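Local coordinates for protein sulfotransferase (Mycobacterium tuberculosis, PDB 2ZQ5) that probably transfers a sulfuryl group from the donor PAPS to an acceptor molecule, as expected of a member of the sulfotransferase family, at residues M262-S267 with Y365-Y370; M290-S294 with M376-F381. All blocks are in the same frame, centred on the assembly; numbering follows the deposited sequence.

Interaction 1. Residues M262-S267 with Y365-Y370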
ATOM      1  N   MET A 262       8.342 -16.915   3.040  1.00  6.70           N
ATOM      2  CA  MET A 262       7.307 -16.924   4.075  1.00  6.12           C
ATOM      3  C   MET A 262       7.852 -16.635   5.476  1.00  7.05           C
ATOM      4  O   MET A 262       7.268 -15.843   6.218  1.00  6.62           O
ATOM      5  CB  MET A 262       6.551 -18.258   4.068  1.00  6.17           C
ATOM      6  CG  MET A 262       5.403 -18.348   5.085  1.00  7.23           C
ATOM      7  SD  MET A 262       4.172 -16.999   5.038  1.00  7.98           S
ATOM      8  CE  MET A 262       3.285 -17.387   3.549  1.00  9.78           C
ATOM      9  N   ALA A 263       8.967 -17.258   5.848  1.00  6.84           N
ATOM     10  CA  ALA A 263       9.523 -17.003   7.176  1.00  7.37           C
ATOM     11  C   ALA A 263       9.910 -15.533   7.321  1.00  7.90           C
ATOM     12  O   ALA A 263       9.634 -14.909   8.345  1.00  8.08           O
ATOM     13  CB  ALA A 263      10.737 -17.895   7.425  1.00  8.03           C
ATOM     14  N   SER A 264      10.538 -14.985   6.283  1.00  8.09           N
ATOM     15  CA  SER A 264      10.967 -13.590   6.284  1.00  8.60           C
ATOM     16  C   SER A 264       9.763 -12.659   6.395  1.00  7.50           C
ATOM     17  O   SER A 264       9.806 -11.652   7.104  1.00  8.48           O
ATOM     18  CB  SER A 264      11.742 -13.283   5.000  1.00 10.62           C
ATOM     19  OG  SER A 264      12.160 -11.929   4.962  1.00 17.23           O
ATOM     20  N   MET A 265       8.689 -13.003   5.691  1.00  7.71           N
ATOM     21  CA  MET A 265       7.468 -12.208   5.717  1.00  8.40           C
ATOM     22  C   MET A 265       6.889 -12.175   7.126  1.00  8.29           C
ATOM     23  O   MET A 265       6.474 -11.122   7.617  1.00  9.58           O
ATOM     24  CB  MET A 265       6.440 -12.800   4.749  1.00  9.83           C
ATOM     25  CG  MET A 265       6.856 -12.725   3.289  1.00 11.99           C
ATOM     26  SD  MET A 265       5.832 -13.761   2.227  1.00 14.09           S
ATOM     27  CE  MET A 265       4.244 -13.008   2.468  1.00 16.92           C
ATOM     28  N   CYS A 266       6.866 -13.333   7.777  1.00  8.06           N
ATOM     29  CA  CYS A 266       6.336 -13.427   9.129  1.00  8.26           C
ATOM     30  C   CYS A 266       7.225 -12.702  10.135  1.00  8.42           C
ATOM     31  O   CYS A 266       6.730 -12.057  11.057  1.00  9.42           O
ATOM     32  CB  CYS A 266       6.181 -14.895   9.531  1.00  7.69           C
ATOM     33  SG  CYS A 266       4.889 -15.780   8.619  1.00 10.00           S
ATOM     34  N   SER A 267       8.539 -12.812   9.949  1.00  8.46           N
ATOM     35  CA  SER A 267       9.491 -12.157  10.835  1.00  8.38           C
ATOM     36  C   SER A 267       9.333 -10.642  10.746  1.00  8.69           C
ATOM     37  O   SER A 267       9.421  -9.942  11.754  1.00  8.95           O
ATOM     38  CB  SER A 267      10.917 -12.563  10.462  1.00  8.80           C
ATOM     39  OG  SER A 267      11.864 -11.972  11.335  1.00 12.13           O
ATOM     40  N   TYR A 365      15.619 -16.605  11.959  1.00 12.17           N
ATOM     41  CA  TYR A 365      14.216 -16.991  11.983  1.00 11.98           C
ATOM     42  C   TYR A 365      14.020 -18.208  11.088  1.00 11.52           C
ATOM     43  O   TYR A 365      14.816 -18.455  10.177  1.00 12.59           O
ATOM     44  CB  TYR A 365      13.330 -15.821  11.520  1.00 12.30           C
ATOM     45  CG  TYR A 365      13.723 -15.220  10.187  1.00 13.57           C
ATOM     46  CD1 TYR A 365      13.423 -15.870   8.990  1.00 13.59           C
ATOM     47  CD2 TYR A 365      14.423 -14.015  10.125  1.00 16.43           C
ATOM     48  CE1 TYR A 365      13.810 -15.338   7.763  1.00 15.65           C
ATOM     49  CE2 TYR A 365      14.817 -13.473   8.900  1.00 17.12           C
ATOM     50  CZ  TYR A 365      14.507 -14.141   7.725  1.00 17.26           C
ATOM     51  OH  TYR A 365      14.905 -13.624   6.512  1.00 19.82           O
ATOM     52  N   SER A 366      12.967 -18.974  11.353  1.00 11.05           N
ATOM     53  CA  SER A 366      12.677 -20.176  10.578  1.00 10.22           C
ATOM     54  C   SER A 366      11.176 -20.328  10.402  1.00  9.34           C
ATOM     55  O   SER A 366      10.395 -19.650  11.071  1.00  9.74           O
ATOM     56  CB  SER A 366      13.205 -21.415  11.304  1.00 10.55           C
ATOM     57  OG  SER A 366      12.431 -21.681  12.464  1.00 14.14           O
ATOM     58  N   LEU A 367      10.775 -21.217   9.499  1.00  9.20           N
ATOM     59  CA  LEU A 367       9.361 -21.464   9.275  1.00  8.03           C
ATOM     60  C   LEU A 367       8.744 -22.067  10.534  1.00  8.14           C
ATOM     61  O   LEU A 367       7.591 -21.799  10.855  1.00  7.91           O
ATOM     62  CB  LEU A 367       9.166 -22.412   8.089  1.00  8.12           C
ATOM     63  CG  LEU A 367       9.395 -21.795   6.709  1.00  7.42           C
ATOM     64  CD1 LEU A 367       9.413 -22.879   5.646  1.00  9.74           C
ATOM     65  CD2 LEU A 367       8.294 -20.789   6.421  1.00  8.05           C
ATOM     66  N   ALA A 368       9.522 -22.873  11.251  1.00  9.14           N
ATOM     67  CA  ALA A 368       9.036 -23.504  12.473  1.00  9.52           C
ATOM     68  C   ALA A 368       8.625 -22.468  13.518  1.00  9.26           C
ATOM     69  O   ALA A 368       7.706 -22.702  14.307  1.00  9.92           O
ATOM     70  CB  ALA A 368      10.106 -24.431  13.045  1.00  9.34           C
ATOM     71  N   ASP A 369       9.307 -21.325  13.531  1.00  9.36           N
ATOM     72  CA  ASP A 369       8.979 -20.270  14.487  1.00  9.59           C
ATOM     73  C   ASP A 369       7.544 -19.798  14.299  1.00  9.03           C
ATOM     74  O   ASP A 369       6.933 -19.257  15.219  1.00 10.43           O
ATOM     75  CB  ASP A 369       9.907 -19.062  14.324  1.00 11.42           C
ATOM     76  CG  ASP A 369      11.344 -19.365  14.696  1.00 14.45           C
ATOM     77  OD1 ASP A 369      11.570 -20.218  15.581  1.00 15.96           O
ATOM     78  OD2 ASP A 369      12.248 -18.731  14.113  1.00 16.10           O
ATOM     79  N   TYR A 370       7.006 -20.010  13.104  1.00  8.91           N
ATOM     80  CA  TYR A 370       5.652 -19.579  12.801  1.00  8.05           C
ATOM     81  C   TYR A 370       4.705 -20.745  12.556  1.00  8.43           C
ATOM     82  O   TYR A 370       3.690 -20.602  11.874  1.00  8.39           O
ATOM     83  CB  TYR A 370       5.697 -18.629  11.605  1.00  8.56           C
ATOM     84  CG  TYR A 370       6.673 -17.505  11.851  1.00  8.53           C
ATOM     85  CD1 TYR A 370       6.371 -16.487  12.755  1.00 10.76           C
ATOM     86  CD2 TYR A 370       7.939 -17.518  11.270  1.00  9.36           C
ATOM     87  CE1 TYR A 370       7.310 -15.514  13.083  1.00  9.30           C
ATOM     88  CE2 TYR A 370       8.887 -16.549  11.592  1.00 10.25           C
ATOM     89  CZ  TYR A 370       8.566 -15.555  12.502  1.00 10.91           C
ATOM     90  OH  TYR A 370       9.514 -14.621  12.853  1.00 14.51           O
TER

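Interaction 2. Residues M290-S294 with M376-F381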
ATOM      1  N   MET A 290      -0.345 -17.268   5.667  1.00  6.33           N
ATOM      2  CA  MET A 290      -0.598 -18.324   4.697  1.00  5.87           C
ATOM      3  C   MET A 290      -1.949 -18.085   4.032  1.00  6.42           C
ATOM      4  O   MET A 290      -2.092 -18.248   2.821  1.00  7.11           O
ATOM      5  CB  MET A 290      -0.591 -19.689   5.388  1.00  7.73           C
ATOM      6  CG  MET A 290       0.790 -20.185   5.797  1.00  8.69           C
ATOM      7  SD  MET A 290       1.698 -20.972   4.445  1.00  8.90           S
ATOM      8  CE  MET A 290       0.981 -22.616   4.498  1.00 11.10           C
ATOM      9  N   ASP A 291      -2.937 -17.690   4.827  1.00  6.68           N
ATOM     10  CA  ASP A 291      -4.270 -17.437   4.301  1.00  7.94           C
ATOM     11  C   ASP A 291      -4.316 -16.189   3.426  1.00  6.42           C
ATOM     12  O   ASP A 291      -4.762 -16.239   2.277  1.00  6.84           O
ATOM     13  CB  ASP A 291      -5.275 -17.285   5.444  1.00  7.73           C
ATOM     14  CG  ASP A 291      -6.646 -16.860   4.955  1.00 12.53           C
ATOM     15  OD1 ASP A 291      -7.204 -17.545   4.072  1.00 17.02           O
ATOM     16  OD2 ASP A 291      -7.166 -15.841   5.454  1.00 15.15           O
ATOM     17  N   THR A 292      -3.851 -15.070   3.973  1.00  6.26           N
ATOM     18  CA  THR A 292      -3.860 -13.807   3.247  1.00  5.83           C
ATOM     19  C   THR A 292      -3.203 -13.845   1.877  1.00  5.09           C
ATOM     20  O   THR A 292      -3.822 -13.490   0.873  1.00  5.74           O
ATOM     21  CB  THR A 292      -3.172 -12.695   4.064  1.00  5.99           C
ATOM     22  OG1 THR A 292      -3.916 -12.464   5.262  1.00  6.65           O
ATOM     23  CG2 THR A 292      -3.092 -11.398   3.262  1.00  6.74           C
ATOM     24  N   TRP A 293      -1.950 -14.280   1.828  1.00  5.51           N
ATOM     25  CA  TRP A 293      -1.230 -14.284   0.566  1.00  4.87           C
ATOM     26  C   TRP A 293      -1.593 -15.371  -0.430  1.00  4.61           C
ATOM     27  O   TRP A 293      -1.403 -15.184  -1.635  1.00  5.84           O
ATOM     28  CB  TRP A 293       0.272 -14.232   0.852  1.00  6.03           C
ATOM     29  CG  TRP A 293       0.575 -13.031   1.702  1.00  7.01           C
ATOM     30  CD1 TRP A 293       1.039 -13.028   2.984  1.00  7.50           C
ATOM     31  CD2 TRP A 293       0.258 -11.666   1.389  1.00  9.23           C
ATOM     32  NE1 TRP A 293       1.017 -11.751   3.497  1.00  8.88           N
ATOM     33  CE2 TRP A 293       0.541 -10.895   2.538  1.00  8.94           C
ATOM     34  CE3 TRP A 293      -0.248 -11.021   0.250  1.00 11.14           C
ATOM     35  CZ2 TRP A 293       0.335  -9.513   2.584  1.00 10.60           C
ATOM     36  CZ3 TRP A 293      -0.454  -9.645   0.295  1.00 12.51           C
ATOM     37  CH2 TRP A 293      -0.162  -8.907   1.456  1.00 10.82           C
ATOM     38  N   SER A 294      -2.120 -16.498   0.037  1.00  5.34           N
ATOM     39  CA  SER A 294      -2.531 -17.520  -0.918  1.00  6.09           C
ATOM     40  C   SER A 294      -3.817 -17.017  -1.575  1.00  7.47           C
ATOM     41  O   SER A 294      -4.056 -17.266  -2.755  1.00  7.25           O
ATOM     42  CB  SER A 294      -2.741 -18.881  -0.238  1.00  7.99           C
ATOM     43  OG  SER A 294      -3.728 -18.847   0.775  1.00  8.08           O
ATOM     44  N   MET A 376       4.267 -27.402   3.941  1.00  7.99           N
ATOM     45  CA  MET A 376       2.996 -26.702   4.074  1.00  7.87           C
ATOM     46  C   MET A 376       2.931 -25.504   3.141  1.00  8.22           C
ATOM     47  O   MET A 376       1.908 -25.261   2.504  1.00  7.66           O
ATOM     48  CB  MET A 376       2.784 -26.225   5.515  1.00  8.66           C
ATOM     49  CG  MET A 376       2.450 -27.331   6.497  1.00 10.43           C
ATOM     50  SD  MET A 376       2.501 -26.759   8.203  1.00 10.83           S
ATOM     51  CE  MET A 376       0.966 -25.827   8.299  1.00 13.36           C
ATOM     52  N   VAL A 377       4.024 -24.756   3.052  1.00  8.08           N
ATOM     53  CA  VAL A 377       4.033 -23.579   2.195  1.00  7.99           C
ATOM     54  C   VAL A 377       3.972 -23.955   0.715  1.00  8.23           C
ATOM     55  O   VAL A 377       3.216 -23.356  -0.049  1.00  8.83           O
ATOM     56  CB  VAL A 377       5.270 -22.701   2.464  1.00  6.67           C
ATOM     57  CG1 VAL A 377       5.164 -21.398   1.681  1.00  7.79           C
ATOM     58  CG2 VAL A 377       5.376 -22.400   3.950  1.00  8.76           C
ATOM     59  N   LYS A 378       4.751 -24.953   0.306  1.00  9.12           N
ATOM     60  CA  LYS A 378       4.733 -25.369  -1.094  1.00  8.59           C
ATOM     61  C   LYS A 378       3.351 -25.881  -1.485  1.00  7.91           C
ATOM     62  O   LYS A 378       2.901 -25.678  -2.615  1.00  9.40           O
ATOM     63  CB  LYS A 378       5.784 -26.451  -1.356  1.00  9.74           C
ATOM     64  CG  LYS A 378       7.212 -25.923  -1.346  1.00 11.48           C
ATOM     65  CD  LYS A 378       8.223 -27.007  -1.708  1.00 14.81           C
ATOM     66  CE  LYS A 378       8.282 -28.092  -0.644  1.00 16.34           C
ATOM     67  NZ  LYS A 378       9.306 -29.130  -0.961  1.00 20.67           N
ATOM     68  N   GLU A 379       2.681 -26.540  -0.544  1.00  8.31           N
ATOM     69  CA  GLU A 379       1.340 -27.070  -0.778  1.00  7.85           C
ATOM     70  C   GLU A 379       0.305 -25.948  -0.921  1.00  8.19           C
ATOM     71  O   GLU A 379      -0.458 -25.918  -1.886  1.00  8.69           O
ATOM     72  CB  GLU A 379       0.944 -27.996   0.381  1.00  9.90           C
ATOM     73  CG  GLU A 379      -0.542 -28.343   0.455  1.00 11.53           C
ATOM     74  CD  GLU A 379      -0.969 -29.424  -0.522  1.00 14.64           C
ATOM     75  OE1 GLU A 379      -0.174 -29.807  -1.406  1.00 14.13           O
ATOM     76  OE2 GLU A 379      -2.120 -29.896  -0.404  1.00 17.70           O
ATOM     77  N   ARG A 380       0.287 -25.025   0.039  1.00  8.33           N
ATOM     78  CA  ARG A 380      -0.669 -23.921   0.022  1.00  8.58           C
ATOM     79  C   ARG A 380      -0.490 -23.024  -1.200  1.00  8.63           C
ATOM     80  O   ARG A 380      -1.461 -22.495  -1.741  1.00  8.06           O
ATOM     81  CB  ARG A 380      -0.524 -23.085   1.302  1.00  9.07           C
ATOM     82  CG  ARG A 380      -1.655 -22.081   1.538  1.00 11.75           C
ATOM     83  CD  ARG A 380      -2.987 -22.798   1.728  1.00 17.59           C
ATOM     84  NE  ARG A 380      -4.077 -21.905   2.106  1.00 21.58           N
ATOM     85  CZ  ARG A 380      -4.271 -21.426   3.332  1.00 23.03           C
ATOM     86  NH1 ARG A 380      -3.445 -21.753   4.318  1.00 23.48           N
ATOM     87  NH2 ARG A 380      -5.297 -20.622   3.574  1.00 24.73           N
ATOM     88  N   PHE A 381       0.754 -22.869  -1.640  1.00  7.99           N
ATOM     89  CA  PHE A 381       1.043 -22.019  -2.785  1.00  7.34           C
ATOM     90  C   PHE A 381       1.297 -22.749  -4.097  1.00  7.46           C
ATOM     91  O   PHE A 381       1.891 -22.193  -5.020  1.00  8.92           O
ATOM     92  CB  PHE A 381       2.212 -21.094  -2.433  1.00  6.93           C
ATOM     93  CG  PHE A 381       1.853 -20.057  -1.406  1.00  7.47           C
ATOM     94  CD1 PHE A 381       1.373 -18.813  -1.800  1.00  7.71           C
ATOM     95  CD2 PHE A 381       1.912 -20.352  -0.045  1.00  8.74           C
ATOM     96  CE1 PHE A 381       0.948 -17.878  -0.858  1.00  7.57           C
ATOM     97  CE2 PHE A 381       1.490 -19.426   0.910  1.00  7.24           C
ATOM     98  CZ  PHE A 381       1.004 -18.185   0.502  1.00  7.21           C
TER
HETATM   99  O   HOH W   1      -6.383 -19.562   0.707  1.00 33.22           O

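Interaction 1. Residues M262-S267 with Y365-Y370
C266 presses its CB onto the middle of the Y370 ring, 3.4 Å from the ring centroid and 8° off the normal, a CH-pi contact almost straight above the ring centre. D369 CB lies over the rim of the opposite face, so the ring is held between its own chain neighbour and the helix. C266 SG sits obliquely to it, 4.5 Å from the Y370 centroid. Y370 OH lies 3.2 Å from S267 CA and hydrogen-bonds Q270. The helix follows the fourth strand of the parallel sheet in a P-loop-type sulfotransferase fold, and the loop segment 365-370, between helices 341-348 and 374-380, packs against it. Y365 lies differently: with CG between the backbone N and the carbonyl carbon (chi1 53°), its ring takes S267 CB over one face and A263 CB at an edge, 3.7 Å from Y365 CD1. The small side chains of A263 and S267 let a bulky ring come this near. L367 CD2 meets A263 N at 3.6 Å, and the L367 side chain crosses that of M262 at about a right angle, its CD2 against M262 CB. A 2.9 Å hydrogen bond from S366 N to D369 OD2, from above the carboxylate plane, ties the turn.

Interaction 2. Residues M290-S294 with M376-F381
The short helical segments 290-294 and 376-380 run in roughly the same direction, 34° apart, with axes 11.1 Å from each other at closest approach. Here the last helix of this sulfotransferase chain, 374-380, packs on the long helix 282-304, which precedes the last strand of the parallel sheet. A separation this wide suits long side chains, and M290 spans it. Bent at both chi2 and chi3, its flexible chain carries CE to within 3.4 Å of M376 O and 3.6 Å of R380 CB, while SD lies in the plane of the F381 ring, 3.9 Å from F381 CE2: a Met-aromatic contact made at the edge. F381, the first residue past the helix to leave helical angles, directs its ring between the segments, with S294 CB over one face and W293 CB near F381 CZ. These apolar groups fill the buried side. R380, bent at chi2 (63°), brings its guanidinium over helix 290-294, with M290 O and S294 OG over a face. R380 NH2 reaches D291 OD1 at 3.7 Å, a long salt bridge; D291 OD2 also pairs with R295. Serine suits position 294: its small CB can lie over the F381 ring while chi1 of 59° turns OG back to donate to M290 O, 2.7 Å away, in the carbonyl plane. A water then donates to S294 OG at 2.8 Å and accepts from R380 NH2.

Interactions 1 and 2 adjoin on one side of the molecule and bind the same C-terminal region to successive helices, 262-272 and 282-304. Where they meet, M262 CE packs on both M290 SD and F381 CE2, while L367 CD2 touches V377 CG2; these apolar groups join the two contacts into one apolar patch. M265 and W293 pack helix 262-272 on helix 282-304. Interaction 2 is the more deeply buried, its methionine and phenylalanine inside and its R380 edge carrying the charge and the bound water. Interaction 1 is only partly buried and depends on tyrosine rings laid against small helix residues, with Y365 at the exposed margin. Polar bridging between segments, through a water and a long salt bridge, appears in interaction 2.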